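Local coordinates for binary enterotoxin of Clostridium perfringens component a (Clostridium perfringens, PDB 5WTZ), which probably transfers ADP-ribose from NAD+ to actin, as the enzymatic component of an iota-like, two-part clostridial enterotoxin, at residues Glu229-Ala232 with Pro233-Lys236; Ile117-Glu120 with Glu121-Asn124; Ile46-Ser49 with Ser50-Asn53. One frame throughout, in Å; residues are numbered along the deposited sequence.

Contact 1. Residues Glu229-Ala232 with Pro233-Lys236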
# COMPACT_ATOMS: atom_id res chain seq x y z
N GLU A 229 -3.13 -9.58 -21.15
CA GLU A 229 -4.13 -8.80 -21.87
C GLU A 229 -3.54 -7.49 -22.36
O GLU A 229 -3.84 -7.02 -23.45
CB GLU A 229 -5.35 -8.52 -20.98
CG GLU A 229 -6.20 -9.72 -20.65
CD GLU A 229 -7.45 -9.34 -19.87
OE1 GLU A 229 -8.12 -8.37 -20.28
OE2 GLU A 229 -7.75 -10.01 -18.86
N ASN A 230 -2.71 -6.88 -21.52
CA ASN A 230 -2.26 -5.54 -21.79
C ASN A 230 -0.92 -5.49 -22.49
O ASN A 230 -0.63 -4.50 -23.15
CB ASN A 230 -2.21 -4.73 -20.48
CG ASN A 230 -3.60 -4.40 -19.96
OD1 ASN A 230 -4.31 -3.58 -20.53
ND2 ASN A 230 -3.98 -5.04 -18.87
N TYR A 231 -0.10 -6.54 -22.39
CA TYR A 231 1.22 -6.46 -23.00
C TYR A 231 1.56 -7.56 -24.01
O TYR A 231 2.66 -7.58 -24.57
CB TYR A 231 2.28 -6.37 -21.88
CG TYR A 231 2.30 -4.96 -21.36
CD1 TYR A 231 3.05 -3.97 -22.00
CD2 TYR A 231 1.51 -4.58 -20.27
CE1 TYR A 231 3.03 -2.66 -21.55
CE2 TYR A 231 1.49 -3.27 -19.82
CZ TYR A 231 2.26 -2.31 -20.47
OH TYR A 231 2.24 -1.01 -20.02
N ALA A 232 0.62 -8.45 -24.29
CA ALA A 232 0.79 -9.33 -25.45
C ALA A 232 0.93 -8.52 -26.75
O ALA A 232 1.82 -8.81 -27.55
CB ALA A 232 -0.36 -10.32 -25.55
N PRO A 233 0.07 -7.51 -26.98
CA PRO A 233 0.29 -6.76 -28.23
C PRO A 233 1.62 -5.99 -28.23
O PRO A 233 2.22 -5.84 -29.29
CB PRO A 233 -0.89 -5.79 -28.30
CG PRO A 233 -1.90 -6.32 -27.31
CD PRO A 233 -1.08 -6.96 -26.24
N TRP A 234 2.05 -5.53 -27.06
CA TRP A 234 3.33 -4.82 -26.92
C TRP A 234 4.49 -5.68 -27.40
O TRP A 234 5.32 -5.23 -28.19
CB TRP A 234 3.54 -4.41 -25.46
CG TRP A 234 4.93 -3.90 -25.14
CD1 TRP A 234 5.40 -2.62 -25.32
CD2 TRP A 234 6.00 -4.63 -24.54
NE1 TRP A 234 6.70 -2.52 -24.88
CE2 TRP A 234 7.10 -3.75 -24.41
CE3 TRP A 234 6.15 -5.96 -24.12
CZ2 TRP A 234 8.32 -4.15 -23.87
CZ3 TRP A 234 7.36 -6.35 -23.58
CH2 TRP A 234 8.43 -5.45 -23.46
N LEU A 235 4.53 -6.92 -26.92
CA LEU A 235 5.58 -7.86 -27.28
C LEU A 235 5.67 -8.06 -28.79
O LEU A 235 6.76 -8.21 -29.33
CB LEU A 235 5.34 -9.21 -26.58
CG LEU A 235 6.40 -10.28 -26.83
CD1 LEU A 235 7.72 -9.89 -26.16
CD2 LEU A 235 5.92 -11.65 -26.35
N LYS A 236 4.52 -8.03 -29.47
CA LYS A 236 4.47 -8.15 -30.92
C LYS A 236 5.20 -7.02 -31.64
O LYS A 236 5.92 -7.25 -32.61
CB LYS A 236 3.02 -8.18 -31.41
CG LYS A 236 2.52 -9.56 -31.78
CD LYS A 236 1.09 -9.51 -32.31
CE LYS A 236 0.24 -10.59 -31.67
NZ LYS A 236 1.00 -11.86 -31.49
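Tyr231 and Trp234, three residues apart on the helix 220-237, form an offset edge-to-face aromatic pair where the helix is kinked at Pro233. The centroids of the tyrosine ring and the five-membered indole ring are 5.5 Å apart, with the planes at 75°. Tyr231 presents its CD1-CE1 side, CE1 lying over one face of the indole, and CD1 comes within 3.5 Å of Trp234 CB. The indole is brought alongside by a first torsion that places Trp234 CG opposite its own N (chi1 169°). Large rings suit this buried side, which packs on Ala371 of the strand 370-372; the polar ends still find acceptors, Tyr231 OH at Arg289 O and Trp234 NE1 at Ala285 O.

At the kink the proline ring lies against the alanine before it, a place that a small side chain suits. Proline has no N-H to offer Glu229 O, and its CD stands 3.9 Å from that oxygen instead; Trp234 N likewise makes no bond to Asn230 O.

Regular helical bonding is seen beyond the kink. Lys236 N bonds weakly to Ala232 O at 3.4 Å, whereas Leu235 N reaches Tyr231 O at 3.1 Å with an N-H...O angle of 163°.

Contact 2. Residues Ile117-Glu120 with Glu121-Asn124; sequences IIDE and EAIN
The carboxylate of Asp119 turns OD2 to the backbone of Ala122, accepting its N-H at 2.9 Å on the anti lone pair, the one away from OD1. A CG set opposite the backbone N (chi1 -175°) swings this oxygen over the first turn, where OD2 also lies 3.4 Å from Ala122 CB. The other flat pair, the Glu120 carboxylate and the Asn124 amide, runs side by side in the same direction with planes 67° apart; Asn124 ND2 lies beside the aliphatic CG of Glu120 at 3.9 Å, so the amide meets the chain of the glutamate and not its carboxylate.

Asp119 is thus the N-cap of the helix 120-130. Aspartate suits the place because it is short enough to fold back on an amide of the first turn, where the helix has no preceding turn to supply carbonyls, and its negative charge probably interacts well with the positive end of the helix dipole. Ile118, the residue before the cap, and Ile123, the fourth of the helix, form a hydrophobic staple beside the N-cap. Their side chains cross at about a right angle, and Ile118 CG2 approaches both CB and CD1 of Ile123, at 3.8 Å from CB. The branched pair faces the sheet: both touch Ile195, and Ile123 also rests on Leu193 and Ala204.

The carbonyls that follow start the regular helix. Asp119 O receives Ile123 N at 2.9 Å, and Glu120 O receives Asn124 N at 3.0 Å, the donor tilted 27° from the carbonyl plane. Ile123 CG2 is tucked close beside Glu120 O, at 3.2 Å.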
# COMPACT_ATOMS: atom_id res chain seq x y z
N ILE A 117 -4.47 23.85 19.94
CA ILE A 117 -4.47 24.59 18.68
C ILE A 117 -3.47 24.04 17.67
O ILE A 117 -2.31 23.80 17.99
CB ILE A 117 -4.18 26.10 18.95
CG1 ILE A 117 -5.34 26.71 19.74
CG2 ILE A 117 -3.97 26.88 17.67
CD1 ILE A 117 -5.26 28.20 19.93
N ILE A 118 -3.94 23.83 16.44
CA ILE A 118 -3.11 23.28 15.38
C ILE A 118 -2.14 24.33 14.85
O ILE A 118 -2.51 25.49 14.65
CB ILE A 118 -3.98 22.73 14.21
CG1 ILE A 118 -4.68 21.43 14.60
CG2 ILE A 118 -3.13 22.47 12.98
CD1 ILE A 118 -3.75 20.35 15.09
N ASP A 119 -0.90 23.92 14.62
CA ASP A 119 0.14 24.80 14.09
C ASP A 119 -0.06 25.09 12.60
O ASP A 119 -0.19 24.17 11.79
CB ASP A 119 1.51 24.18 14.34
CG ASP A 119 2.64 25.08 13.92
OD1 ASP A 119 3.06 25.92 14.75
OD2 ASP A 119 3.12 24.95 12.78
N GLU A 120 -0.06 26.38 12.23
CA GLU A 120 -0.39 26.79 10.87
C GLU A 120 0.61 26.28 9.83
O GLU A 120 0.22 25.78 8.79
CB GLU A 120 -0.49 28.32 10.77
CG GLU A 120 -0.56 28.82 9.32
CD GLU A 120 -1.14 30.22 9.18
OE1 GLU A 120 -2.13 30.53 9.88
OE2 GLU A 120 -0.61 31.00 8.36
N GLU A 121 1.90 26.41 10.12
CA GLU A 121 2.92 25.95 9.18
C GLU A 121 2.89 24.44 9.06
O GLU A 121 3.05 23.89 7.97
CB GLU A 121 4.31 26.43 9.59
CG GLU A 121 5.41 25.96 8.67
CD GLU A 121 6.72 26.67 8.92
OE1 GLU A 121 6.70 27.75 9.56
OE2 GLU A 121 7.77 26.15 8.48
N ALA A 122 2.67 23.78 10.19
CA ALA A 122 2.61 22.33 10.21
C ALA A 122 1.45 21.84 9.34
O ALA A 122 1.63 20.97 8.49
CB ALA A 122 2.47 21.81 11.64
N ILE A 123 0.27 22.41 9.54
CA ILE A 123 -0.86 21.93 8.75
C ILE A 123 -0.72 22.30 7.26
O ILE A 123 -1.26 21.60 6.40
CB ILE A 123 -2.21 22.43 9.32
CG1 ILE A 123 -3.36 21.57 8.77
CG2 ILE A 123 -2.42 23.92 9.04
CD1 ILE A 123 -4.64 21.68 9.53
N ASN A 124 0.01 23.37 6.94
CA ASN A 124 0.26 23.68 5.54
C ASN A 124 1.18 22.65 4.91
O ASN A 124 0.99 22.26 3.77
CB ASN A 124 0.85 25.08 5.36
CG ASN A 124 -0.22 26.14 5.28
OD1 ASN A 124 -1.34 25.88 4.85
ND2 ASN A 124 0.11 27.35 5.73

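Contact 3. Residues Ile46-Ser49 with Ser50-Asn53; sequences IKNS and SEIN
Asn48 reaches forward to Glu51 at a kink in the helix 36-61, where the N atoms of Ser50 and Glu51 have no bond to the turn before. Its OD1 accepts Glu51 N at 3.3 Å with an N-H...O angle of 150°; the donor stands above the amide's carbonyl plane, 41° out of it. A first torsion away from the staggered positions (chi1 -144°) accompanies this placement. The same OD1 accepts a hydrogen from a water, which in turn accepts from Ser50 N at 3.2 Å. Both amides are thereby satisfied in place of the acceptors of the preceding turn, Glu51 N also making a weak bond to Asn48 O.

That backbone oxygen has a much straighter partner in Ile52 N, at 3.3 Å and in the carbonyl plane. Ser49 O accepts Asn53 N at 2.8 Å. The Asn53 side chain binds elsewhere: OD1 takes the N-H of Phe140, while ND2 bonds weakly to Tyr45 OH.

Asparagine suits position 48 because its short amide brings an oxygen to Glu51 N, and isoleucine suits position 52 because it faces Leu72, Leu76 and Ile79 of the helix 70-83. An Asn48 OD1 accepting from the amide three residues on resembles an asparagine N-cap, here at an irregularity inside a helix.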
# COMPACT_ATOMS: atom_id res chain seq x y z
N ILE A 46 -12.45 -9.24 16.95
CA ILE A 46 -12.80 -8.42 18.11
C ILE A 46 -11.73 -8.54 19.19
O ILE A 46 -11.34 -7.53 19.77
CB ILE A 46 -14.16 -8.82 18.69
CG1 ILE A 46 -15.28 -8.50 17.71
CG2 ILE A 46 -14.40 -8.12 20.03
CD1 ILE A 46 -16.61 -9.06 18.11
N LYS A 47 -11.22 -9.75 19.42
CA LYS A 47 -10.25 -10.03 20.50
C LYS A 47 -8.82 -9.57 20.20
O LYS A 47 -8.11 -9.11 21.09
CB LYS A 47 -10.22 -11.52 20.81
CG LYS A 47 -11.46 -12.05 21.53
CD LYS A 47 -11.39 -11.82 23.03
CE LYS A 47 -12.74 -12.05 23.70
NZ LYS A 47 -13.80 -11.15 23.14
N ASN A 48 -8.37 -9.73 18.96
CA ASN A 48 -7.03 -9.26 18.63
C ASN A 48 -6.87 -8.85 17.18
O ASN A 48 -6.09 -9.45 16.44
CB ASN A 48 -5.99 -10.33 18.98
CG ASN A 48 -4.69 -9.72 19.51
OD1 ASN A 48 -4.19 -8.72 18.98
ND2 ASN A 48 -4.15 -10.31 20.58
N SER A 49 -7.59 -7.80 16.79
CA SER A 49 -7.46 -7.22 15.46
C SER A 49 -6.03 -6.90 15.08
O SER A 49 -5.63 -7.10 13.94
CB SER A 49 -8.32 -5.96 15.35
OG SER A 49 -7.95 -5.02 16.35
N SER A 50 -5.24 -6.41 16.04
CA SER A 50 -3.89 -5.97 15.71
C SER A 50 -3.03 -7.14 15.23
O SER A 50 -2.28 -7.02 14.26
CB SER A 50 -3.24 -5.28 16.91
OG SER A 50 -1.98 -4.74 16.53
N GLU A 51 -3.17 -8.28 15.90
CA GLU A 51 -2.44 -9.48 15.53
C GLU A 51 -2.85 -10.00 14.14
O GLU A 51 -2.00 -10.38 13.34
CB GLU A 51 -2.64 -10.53 16.60
CG GLU A 51 -2.40 -11.96 16.19
CD GLU A 51 -2.47 -12.89 17.37
OE1 GLU A 51 -3.58 -13.38 17.71
OE2 GLU A 51 -1.40 -13.12 17.97
N ILE A 52 -4.14 -10.01 13.85
CA ILE A 52 -4.64 -10.42 12.54
C ILE A 52 -4.14 -9.47 11.45
O ILE A 52 -3.68 -9.91 10.38
CB ILE A 52 -6.17 -10.47 12.54
CG1 ILE A 52 -6.61 -11.61 13.47
CG2 ILE A 52 -6.71 -10.64 11.09
CD1 ILE A 52 -8.05 -11.58 13.88
N ASN A 53 -4.21 -8.18 11.72
CA ASN A 53 -3.82 -7.22 10.70
C ASN A 53 -2.31 -7.25 10.45
O ASN A 53 -1.87 -7.13 9.31
CB ASN A 53 -4.29 -5.81 11.07
CG ASN A 53 -5.78 -5.64 10.91
OD1 ASN A 53 -6.39 -6.28 10.05
ND2 ASN A 53 -6.38 -4.78 11.73
O HOH W 1 -5.49 -5.81 19.16

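Contact 3 and contact 2 both belong to the first of the chain's two ADP-ribosyltransferase-like regions, contact 1 to the second; each region contains a five-stranded mixed sheet of the same strand order. Contacts 2 and 3 lie 34 Å apart between centres, and contact 1 is 49 Å from contact 2 and 42 Å from contact 3, on the opposite side of the chain's centre. No two touch; the closest approach, between contacts 2 and 3, is about 25 Å between nearest atoms. Contact 1 is the one near the NAD site: the Trp234 side chain is about 7 Å from that of Leu250 and about 12 Å from the bound NAD. Contacts 2 and 3 are structural and lie well away from the NAD pocket.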